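Long-range contacts in hydrolase (Thermococcus thioreducens, PDB 6IAH), which is a magnesium-binding phosphatase of the haloacid dehalogenase (HAD) superfamily, with diverse substrate specificity and possibly phosphoglycolate phosphatase activity: residues P130-G135 with D228-L233; E38-W43 with R71-V76; P182-E187 with E204-N209. All coordinates share one frame; numbering follows the deposited sequence.

Interaction 1: residues P130-G135 with D228-L233; sequences PIVRRG and DVNEFL
The loop residues I131 to R133 run past the first turn of the helix that begins at V229, and the backbones come nearest at V132 and N230, whose CA atoms lie 5.9 Å apart. N230 fills that gap with its amide, which grips the loop backbone on both sides of V132. ND2 of N230 donates to I131 O at 2.9 Å; I131 O lies close to the amide plane, whereas the donor itself stands above the plane of that carbonyl. In return OD1 of N230 accepts from R133 N at 3.0 Å, and the two bonds together fix the rotation of the amide. N230 carries CG anti to its own carbonyl carbon (chi1 -67°), which sends the amide across to the loop. A leucine in its place would probably leave I131 O and R133 N without these side-chain partners and weaken the hold on the loop. NH1 of R133 approaches the asparagine stem obliquely, 3.7 Å from N230 CB, while its NH2 forms a salt bridge with E234. V229 CG1 packs 3.8 Å from V132 CB, and L233 CD1 is 4.2 Å from V132 CG2. D228 N-caps the helix: its OD1 accepts a bond from E231 N and a weak one from N230 N. I131 and V132 make backbone bonds with L11, and the I131 side chain is about 4 Å from that of D13, a magnesium ligand in a structure of this protein, though without its ion here. V229 and L233 rest on F5 of central strand 2-5, so the contact ties the loop leading into helix 134-141 to C-terminal helix 229-239 beside the Rossmann-like sheet.

Interaction 2: residues E38-W43 with R71-V76; sequences EIKPEW and RAEELV
In the helical region inserted in the chain after strand 2-5, consistent with a HAD cap, the starts of helices 41-50 and 72-78 meet around the indole of W43. A72 CB sits over the six-membered ring, 3.7 Å from its centroid and 14° off the normal, a CH-pi contact, with E73 N over the same face. The opposite face carries CB of K40, so the ring is held between A72 CB and K40 CB. V76 CG2 adds an apolar contact at 4.1 Å from W43 CB, one turn after A72, and L63 of helix 56-68 also touches W43. The charged groups gather at the pyrrole end of the indole. There K40 NZ makes a long salt bridge of 3.7 Å to E73 OE1. E42 OE2 lies 4.1 Å from the same E73 OE1, a like-charge approach that the lysine would probably temper. E73 has CG anti to its backbone N (chi1 -176°) and a bend at chi2, which brings the carboxylate to the indole edge, almost perpendicular to the ring. W43 NE1 donates to E73 OE1 at 3.2 Å in a nearly straight bond (176° at the hydrogen), with the oxygen essentially in the ring plane and met on its anti side, somewhat out of the carboxylate plane.

Interaction 3: residues P182-E187 with E204-N209; sequences PRALWE and ELFVEN
The F206 ring points its far end at P182, A184 and L185, which approach it obliquely; Y196 meets it in an edge-to-face ring contact, and V149 of strand 145-149 touches both F206 and A184, closing the packing on the sheet side. The tightest approach is at the ring's far corner, with F206 CZ 3.4 Å from L185 CB. CE1 of the same ring lies 3.9 Å from A184 CB and 4.0 Å from P182 CA. F206 carries CG anti to its backbone N (chi1 172°), which throws the ring away from its own helix and across to the other segment. One turn further on, N209 meets the pyrrolidine ring of P182: N209 CB is 3.8 Å from P182 CD, and P182 CB rests 3.7 Å from N209 O. The amide end of N209 turns to another partner, its ND2 donating to P180 O. Across the segments themselves the contact is van der Waals packing, mostly apolar, while P182 O accepts from both L185 N and W186 N. Helix 183-189 leads into strand 194-198 and helix 201-213 follows it, so F206 joins two successive helices of the alpha/beta HAD core. Its side chain lies about 5 Å from that of D203, which binds magnesium in a structure of this protein, though no ion is bound to it in this model, and this places the packing near the metal site of the Rossmann-like fold.

How the interactions relate
Interactions 1 and 3 both belong to the alpha/beta core, with centres 22 Å apart and nearest atoms about 12 Å apart; along the chain, interaction 3 is nested within the loop that interaction 1 closes. Both approach the magnesium-binding region: the I131 side chain is about 7 Å from a bound magnesium ion, and that of F206 about 10 Å from one. D6, D8 and D199 form the metal site. Interaction 2 stands apart in the helical region, its centre 35 Å from that of interaction 1 and 34 Å from that of interaction 3, and on the opposite side of the chain's centre from each. It closes before either of the others opens.

Interaction 1: residues P130-G135 with D228-L233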
loop_
_atom_site.group_PDB
_atom_site.type_symbol
_atom_site.label_atom_id
_atom_site.label_comp_id
_atom_site.label_asym_id
_atom_site.label_seq_id
_atom_site.Cartn_x
_atom_site.Cartn_y
_atom_site.Cartn_z
ATOM N N PRO A 130 2.492 8.336 11.687
ATOM C CA PRO A 130 3.803 8.603 11.090
ATOM C C PRO A 130 4.881 7.731 11.749
ATOM O O PRO A 130 4.812 7.458 12.966
ATOM C CB PRO A 130 4.002 10.097 11.366
ATOM C CG PRO A 130 3.208 10.362 12.581
ATOM C CD PRO A 130 2.002 9.504 12.446
ATOM N N ILE A 131 5.755 7.151 10.937
ATOM C CA ILE A 131 7.024 6.600 11.462
ATOM C C ILE A 131 8.090 7.692 11.390
ATOM O O ILE A 131 8.760 7.975 12.343
ATOM C CB ILE A 131 7.487 5.328 10.711
ATOM C CG1 ILE A 131 6.393 4.252 10.752
ATOM C CG2 ILE A 131 8.809 4.837 11.282
ATOM C CD1 ILE A 131 6.559 3.140 9.720
ATOM N N VAL A 132 8.193 8.362 10.256
ATOM C CA VAL A 132 9.232 9.376 10.104
ATOM C C VAL A 132 8.931 10.611 10.996
ATOM O O VAL A 132 7.765 10.887 11.297
ATOM C CB VAL A 132 9.413 9.713 8.612
ATOM C CG1 VAL A 132 8.212 10.476 8.073
ATOM C CG2 VAL A 132 10.708 10.453 8.395
ATOM N N ARG A 133 9.987 11.286 11.479
ATOM C CA ARG A 133 9.875 12.525 12.223
ATOM C C ARG A 133 10.078 13.580 11.181
ATOM O O ARG A 133 11.086 13.549 10.485
ATOM C CB ARG A 133 10.938 12.634 13.308
ATOM C CG ARG A 133 10.741 11.517 14.334
ATOM C CD ARG A 133 11.476 11.829 15.629
ATOM N NE ARG A 133 12.885 12.187 15.424
ATOM C CZ ARG A 133 13.933 11.359 15.491
ATOM N NH1 ARG A 133 13.816 10.049 15.742
ATOM N NH2 ARG A 133 15.146 11.880 15.287
ATOM N N ARG A 134 9.128 14.513 11.094
ATOM C CA ARG A 134 9.162 15.590 10.093
ATOM C C ARG A 134 10.446 16.446 10.198
ATOM O O ARG A 134 10.951 16.982 9.192
ATOM C CB ARG A 134 7.876 16.465 10.191
ATOM C CG ARG A 134 7.304 16.672 11.596
ATOM C CD ARG A 134 5.943 17.418 11.637
ATOM N NE ARG A 134 5.857 18.240 12.846
ATOM C CZ ARG A 134 5.187 17.931 13.960
ATOM N NH1 ARG A 134 4.448 16.824 14.058
ATOM N NH2 ARG A 134 5.251 18.760 14.990
ATOM N N GLY A 135 10.963 16.581 11.414
ATOM C CA GLY A 135 12.205 17.367 11.665
ATOM C C GLY A 135 13.380 16.795 10.908
ATOM O O GLY A 135 14.188 17.545 10.326
ATOM N N ASP A 228 14.994 1.907 11.381
ATOM C CA ASP A 228 13.870 2.556 10.741
ATOM C C ASP A 228 14.423 3.708 9.949
ATOM O O ASP A 228 15.638 3.957 9.947
ATOM C CB ASP A 228 12.858 3.028 11.779
ATOM C CG ASP A 228 13.475 3.947 12.847
ATOM O OD1 ASP A 228 14.303 4.836 12.549
ATOM O OD2 ASP A 228 13.102 3.777 14.025
ATOM N N VAL A 229 13.520 4.409 9.281
ATOM C CA VAL A 229 13.911 5.531 8.392
ATOM C C VAL A 229 14.582 6.670 9.174
ATOM O O VAL A 229 15.370 7.456 8.638
ATOM C CB VAL A 229 12.692 6.022 7.599
ATOM C CG1 VAL A 229 11.669 6.689 8.498
ATOM C CG2 VAL A 229 13.136 6.950 6.444
ATOM N N ASN A 230 14.262 6.798 10.452
ATOM C CA ASN A 230 14.811 7.939 11.214
ATOM C C ASN A 230 16.250 7.695 11.526
ATOM O O ASN A 230 17.052 8.614 11.437
ATOM C CB ASN A 230 14.011 8.153 12.529
ATOM C CG ASN A 230 12.598 8.608 12.255
ATOM O OD1 ASN A 230 12.367 9.467 11.381
ATOM N ND2 ASN A 230 11.638 8.025 12.964
ATOM N N GLU A 231 16.592 6.459 11.893
ATOM C CA GLU A 231 18.001 6.122 12.122
ATOM C C GLU A 231 18.756 6.268 10.812
ATOM O O GLU A 231 19.871 6.798 10.768
ATOM C CB GLU A 231 18.138 4.709 12.655
ATOM C CG GLU A 231 19.569 4.260 12.884
ATOM C CD GLU A 231 19.570 2.903 13.555
ATOM O OE1 GLU A 231 19.213 2.883 14.742
ATOM O OE2 GLU A 231 19.772 1.865 12.879
ATOM N N PHE A 232 18.138 5.802 9.745
ATOM C CA PHE A 232 18.730 6.031 8.441
ATOM C C PHE A 232 19.021 7.503 8.167
ATOM O O PHE A 232 20.141 7.892 7.723
ATOM C CB PHE A 232 17.886 5.440 7.318
ATOM C CG PHE A 232 18.523 5.710 5.986
ATOM C CD1 PHE A 232 19.616 4.957 5.601
ATOM C CD2 PHE A 232 18.192 6.841 5.270
ATOM C CE1 PHE A 232 20.278 5.217 4.448
ATOM C CE2 PHE A 232 18.897 7.133 4.098
ATOM C CZ PHE A 232 19.913 6.314 3.719
ATOM N N LEU A 233 18.028 8.354 8.396
ATOM C CA LEU A 233 18.216 9.789 8.081
ATOM C C LEU A 233 19.239 10.461 8.978
ATOM O O LEU A 233 20.010 11.266 8.518
ATOM C CB LEU A 233 16.916 10.575 8.129
ATOM C CG LEU A 233 16.008 10.315 6.923
ATOM C CD1 LEU A 233 14.652 10.925 7.191
ATOM C CD2 LEU A 233 16.550 10.819 5.578
#

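Interaction 2: residues E38-W43 with R71-V76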
loop_
_atom_site.group_PDB
_atom_site.type_symbol
_atom_site.label_atom_id
_atom_site.label_comp_id
_atom_site.label_asym_id
_atom_site.label_seq_id
_atom_site.Cartn_x
_atom_site.Cartn_y
_atom_site.Cartn_z
ATOM N N GLU A 38 -17.364 -13.428 11.173
ATOM C CA GLU A 38 -16.410 -12.364 10.895
ATOM C C GLU A 38 -15.356 -12.822 9.912
ATOM O O GLU A 38 -15.030 -13.998 9.769
ATOM C CB GLU A 38 -15.739 -11.822 12.146
ATOM C CG GLU A 38 -16.561 -10.782 12.890
ATOM C CD GLU A 38 -15.969 -10.570 14.253
ATOM O OE1 GLU A 38 -14.969 -9.818 14.341
ATOM O OE2 GLU A 38 -16.460 -11.229 15.194
ATOM N N ILE A 39 -14.830 -11.844 9.209
ATOM C CA ILE A 39 -13.687 -12.093 8.363
ATOM C C ILE A 39 -12.429 -12.157 9.244
ATOM O O ILE A 39 -12.107 -11.154 9.893
ATOM C CB ILE A 39 -13.560 -10.977 7.289
ATOM C CG1 ILE A 39 -14.718 -11.086 6.317
ATOM C CG2 ILE A 39 -12.262 -11.112 6.508
ATOM C CD1 ILE A 39 -14.728 -12.312 5.439
ATOM N N LYS A 40 -11.738 -13.310 9.250
ATOM C CA LYS A 40 -10.509 -13.458 10.035
ATOM C C LYS A 40 -9.348 -12.669 9.413
ATOM O O LYS A 40 -9.196 -12.583 8.185
ATOM C CB LYS A 40 -10.122 -14.915 10.191
ATOM C CG LYS A 40 -10.915 -15.690 11.203
ATOM C CD LYS A 40 -10.418 -17.130 11.231
ATOM C CE LYS A 40 -11.508 -18.110 11.641
ATOM N NZ LYS A 40 -11.176 -19.533 11.263
ATOM N N PRO A 41 -8.508 -12.083 10.271
ATOM C CA PRO A 41 -7.456 -11.164 9.770
ATOM C C PRO A 41 -6.423 -11.860 8.882
ATOM O O PRO A 41 -5.984 -11.254 7.870
ATOM C CB PRO A 41 -6.843 -10.615 11.068
ATOM C CG PRO A 41 -7.049 -11.747 12.076
ATOM C CD PRO A 41 -8.366 -12.364 11.724
ATOM N N GLU A 42 -6.064 -13.104 9.229
ATOM C CA GLU A 42 -5.130 -13.854 8.439
ATOM C C GLU A 42 -5.623 -14.111 7.011
ATOM O O GLU A 42 -4.786 -14.230 6.133
ATOM C CB GLU A 42 -4.683 -15.173 9.083
ATOM C CG GLU A 42 -5.748 -16.260 9.216
ATOM C CD GLU A 42 -6.398 -16.344 10.606
ATOM O OE1 GLU A 42 -6.445 -15.303 11.337
ATOM O OE2 GLU A 42 -6.902 -17.456 10.932
ATOM N N TRP A 43 -6.957 -14.186 6.801
ATOM C CA TRP A 43 -7.520 -14.414 5.459
ATOM C C TRP A 43 -7.216 -13.243 4.546
ATOM O O TRP A 43 -6.840 -13.465 3.415
ATOM C CB TRP A 43 -9.033 -14.633 5.461
ATOM C CG TRP A 43 -9.488 -15.784 6.250
ATOM C CD1 TRP A 43 -8.744 -16.871 6.656
ATOM C CD2 TRP A 43 -10.817 -16.042 6.661
ATOM N NE1 TRP A 43 -9.544 -17.768 7.330
ATOM C CE2 TRP A 43 -10.816 -17.287 7.346
ATOM C CE3 TRP A 43 -12.021 -15.345 6.515
ATOM C CZ2 TRP A 43 -11.970 -17.834 7.897
ATOM C CZ3 TRP A 43 -13.182 -15.881 7.059
ATOM C CH2 TRP A 43 -13.145 -17.119 7.758
ATOM N N ARG A 71 -16.696 -21.820 3.502
ATOM C CA ARG A 71 -15.404 -22.559 3.442
ATOM C C ARG A 71 -14.207 -21.608 3.195
ATOM O O ARG A 71 -13.258 -21.956 2.467
ATOM C CB ARG A 71 -15.445 -23.602 2.326
ATOM C CG ARG A 71 -16.652 -24.513 2.359
ATOM C CD ARG A 71 -16.493 -25.743 1.492
ATOM N NE ARG A 71 -16.508 -25.368 0.089
ATOM C CZ ARG A 71 -15.456 -25.286 -0.733
ATOM N NH1 ARG A 71 -14.215 -25.619 -0.346
ATOM N NH2 ARG A 71 -15.668 -24.893 -1.999
ATOM N N ALA A 72 -14.264 -20.413 3.779
ATOM C CA ALA A 72 -13.256 -19.398 3.488
ATOM C C ALA A 72 -11.851 -19.891 3.821
ATOM O O ALA A 72 -10.908 -19.797 3.002
ATOM C CB ALA A 72 -13.540 -18.124 4.216
ATOM N N GLU A 73 -11.721 -20.480 4.995
ATOM C CA GLU A 73 -10.417 -21.015 5.370
ATOM C C GLU A 73 -9.815 -21.958 4.357
ATOM O O GLU A 73 -8.654 -21.762 3.959
ATOM C CB GLU A 73 -10.471 -21.659 6.752
ATOM C CG GLU A 73 -9.109 -22.124 7.199
ATOM C CD GLU A 73 -8.870 -21.660 8.597
ATOM O OE1 GLU A 73 -8.649 -20.427 8.763
ATOM O OE2 GLU A 73 -9.012 -22.515 9.505
ATOM N N GLU A 74 -10.588 -22.970 3.954
ATOM C CA GLU A 74 -10.199 -23.905 2.921
ATOM C C GLU A 74 -9.932 -23.180 1.592
ATOM O O GLU A 74 -9.001 -23.550 0.905
ATOM C CB GLU A 74 -11.305 -24.913 2.629
ATOM C CG GLU A 74 -11.561 -26.036 3.622
ATOM C CD GLU A 74 -12.722 -26.916 3.124
ATOM O OE1 GLU A 74 -12.908 -27.058 1.878
ATOM O OE2 GLU A 74 -13.478 -27.463 3.945
ATOM N N LEU A 75 -10.763 -22.181 1.242
ATOM C CA LEU A 75 -10.645 -21.518 -0.062
ATOM C C LEU A 75 -9.410 -20.617 -0.139
ATOM O O LEU A 75 -8.777 -20.528 -1.186
ATOM C CB LEU A 75 -11.918 -20.749 -0.421
ATOM C CG LEU A 75 -13.081 -21.628 -0.817
ATOM C CD1 LEU A 75 -14.401 -20.901 -0.752
ATOM C CD2 LEU A 75 -12.857 -22.241 -2.193
ATOM N N VAL A 76 -9.059 -19.985 0.975
ATOM C CA VAL A 76 -7.818 -19.230 1.054
ATOM C C VAL A 76 -6.639 -20.179 0.776
ATOM O O VAL A 76 -5.724 -19.810 0.070
ATOM C CB VAL A 76 -7.652 -18.482 2.384
ATOM C CG1 VAL A 76 -6.211 -17.877 2.556
ATOM C CG2 VAL A 76 -8.726 -17.402 2.508
#

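Interaction 3: residues P182-E187 with E204-N209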
loop_
_atom_site.group_PDB
_atom_site.type_symbol
_atom_site.label_atom_id
_atom_site.label_comp_id
_atom_site.label_asym_id
_atom_site.label_seq_id
_atom_site.Cartn_x
_atom_site.Cartn_y
_atom_site.Cartn_z
ATOM N N PRO A 182 11.396 -0.288 -13.029
ATOM C CA PRO A 182 12.457 0.625 -12.736
ATOM C C PRO A 182 12.292 2.017 -13.354
ATOM O O PRO A 182 12.965 2.941 -12.920
ATOM C CB PRO A 182 13.697 -0.087 -13.301
ATOM C CG PRO A 182 13.174 -0.913 -14.423
ATOM C CD PRO A 182 11.847 -1.375 -13.927
ATOM N N ARG A 183 11.406 2.175 -14.310
ATOM C CA ARG A 183 11.125 3.501 -14.915
ATOM C C ARG A 183 10.559 4.489 -13.875
ATOM O O ARG A 183 10.693 5.674 -14.037
ATOM C CB ARG A 183 10.108 3.366 -16.051
ATOM C CG ARG A 183 10.587 2.518 -17.223
ATOM C CD ARG A 183 9.437 2.073 -18.138
ATOM N NE ARG A 183 9.920 1.156 -19.170
ATOM C CZ ARG A 183 10.238 -0.130 -18.996
ATOM N NH1 ARG A 183 10.110 -0.721 -17.799
ATOM N NH2 ARG A 183 10.688 -0.852 -20.042
ATOM N N ALA A 184 9.925 3.978 -12.814
ATOM C CA ALA A 184 9.426 4.787 -11.706
ATOM C C ALA A 184 10.541 5.553 -10.980
ATOM O O ALA A 184 10.370 6.710 -10.587
ATOM C CB ALA A 184 8.661 3.893 -10.685
ATOM N N LEU A 185 11.699 4.898 -10.847
ATOM C CA LEU A 185 12.807 5.481 -10.168
ATOM C C LEU A 185 13.531 6.387 -11.162
ATOM O O LEU A 185 13.924 7.515 -10.814
ATOM C CB LEU A 185 13.718 4.381 -9.579
ATOM C CG LEU A 185 14.864 4.878 -8.667
ATOM C CD1 LEU A 185 14.502 5.892 -7.547
ATOM C CD2 LEU A 185 15.562 3.627 -8.091
ATOM N N TRP A 186 13.668 5.944 -12.397
ATOM C CA TRP A 186 14.313 6.781 -13.410
ATOM C C TRP A 186 13.581 8.090 -13.590
ATOM O O TRP A 186 14.194 9.142 -13.730
ATOM C CB TRP A 186 14.378 6.053 -14.742
ATOM C CG TRP A 186 14.906 6.898 -15.820
ATOM C CD1 TRP A 186 14.187 7.629 -16.709
ATOM C CD2 TRP A 186 16.285 7.151 -16.093
ATOM N NE1 TRP A 186 15.049 8.302 -17.556
ATOM C CE2 TRP A 186 16.342 8.010 -17.199
ATOM C CE3 TRP A 186 17.474 6.688 -15.539
ATOM C CZ2 TRP A 186 17.561 8.434 -17.761
ATOM C CZ3 TRP A 186 18.692 7.099 -16.102
ATOM C CH2 TRP A 186 18.723 7.961 -17.197
ATOM N N GLU A 187 12.255 8.015 -13.581
ATOM C CA GLU A 187 11.402 9.198 -13.627
ATOM C C GLU A 187 11.842 10.307 -12.673
ATOM O O GLU A 187 11.848 11.478 -13.035
ATOM C CB GLU A 187 9.943 8.806 -13.296
ATOM C CG GLU A 187 8.895 9.884 -13.566
ATOM C CD GLU A 187 8.997 10.449 -14.985
ATOM O OE1 GLU A 187 9.507 9.704 -15.880
ATOM O OE2 GLU A 187 8.626 11.650 -15.179
ATOM N N GLU A 204 13.067 -4.166 -2.937
ATOM C CA GLU A 204 14.415 -4.646 -3.257
ATOM C C GLU A 204 14.555 -5.003 -4.721
ATOM O O GLU A 204 15.494 -4.551 -5.415
ATOM C CB GLU A 204 14.778 -5.846 -2.386
ATOM C CG GLU A 204 16.253 -6.183 -2.472
ATOM C CD GLU A 204 16.774 -6.853 -1.218
ATOM O OE1 GLU A 204 16.026 -7.691 -0.741
ATOM O OE2 GLU A 204 17.897 -6.518 -0.709
ATOM N N LEU A 205 13.535 -5.699 -5.228
ATOM C CA LEU A 205 13.459 -6.060 -6.639
ATOM C C LEU A 205 13.406 -4.862 -7.550
ATOM O O LEU A 205 14.079 -4.814 -8.650
ATOM C CB LEU A 205 12.227 -6.955 -6.853
ATOM C CG LEU A 205 11.825 -7.346 -8.256
ATOM C CD1 LEU A 205 12.947 -7.948 -9.134
ATOM C CD2 LEU A 205 10.649 -8.305 -8.167
ATOM N N PHE A 206 12.582 -3.877 -7.145
ATOM C CA PHE A 206 12.516 -2.595 -7.843
ATOM C C PHE A 206 13.923 -2.046 -8.155
ATOM O O PHE A 206 14.255 -1.577 -9.301
ATOM C CB PHE A 206 11.672 -1.641 -6.946
ATOM C CG PHE A 206 11.606 -0.202 -7.361
ATOM C CD1 PHE A 206 11.354 0.173 -8.685
ATOM C CD2 PHE A 206 11.665 0.801 -6.381
ATOM C CE1 PHE A 206 11.193 1.500 -9.028
ATOM C CE2 PHE A 206 11.488 2.140 -6.739
ATOM C CZ PHE A 206 11.295 2.479 -8.066
ATOM N N VAL A 207 14.715 -1.955 -7.103
ATOM C CA VAL A 207 16.074 -1.386 -7.220
ATOM C C VAL A 207 17.020 -2.374 -7.974
ATOM O O VAL A 207 17.772 -1.941 -8.860
ATOM C CB VAL A 207 16.657 -0.976 -5.852
ATOM C CG1 VAL A 207 18.054 -0.462 -5.989
ATOM C CG2 VAL A 207 15.784 0.091 -5.193
ATOM N N GLU A 208 16.927 -3.674 -7.691
ATOM C CA GLU A 208 17.616 -4.685 -8.584
ATOM C C GLU A 208 17.291 -4.431 -10.062
ATOM O O GLU A 208 18.199 -4.413 -10.912
ATOM C CB GLU A 208 17.237 -6.094 -8.193
ATOM C CG GLU A 208 17.896 -6.567 -6.911
ATOM C CD GLU A 208 17.194 -7.747 -6.196
ATOM O OE1 GLU A 208 16.258 -8.374 -6.705
ATOM O OE2 GLU A 208 17.589 -8.065 -5.079
ATOM N N ASN A 209 16.011 -4.177 -10.375
ATOM C CA ASN A 209 15.653 -3.864 -11.770
ATOM C C ASN A 209 16.274 -2.593 -12.289
ATOM O O ASN A 209 16.580 -2.448 -13.495
ATOM C CB ASN A 209 14.123 -3.768 -11.957
ATOM C CG ASN A 209 13.426 -5.115 -11.826
ATOM O OD1 ASN A 209 14.013 -6.180 -12.065
ATOM N ND2 ASN A 209 12.170 -5.075 -11.410
#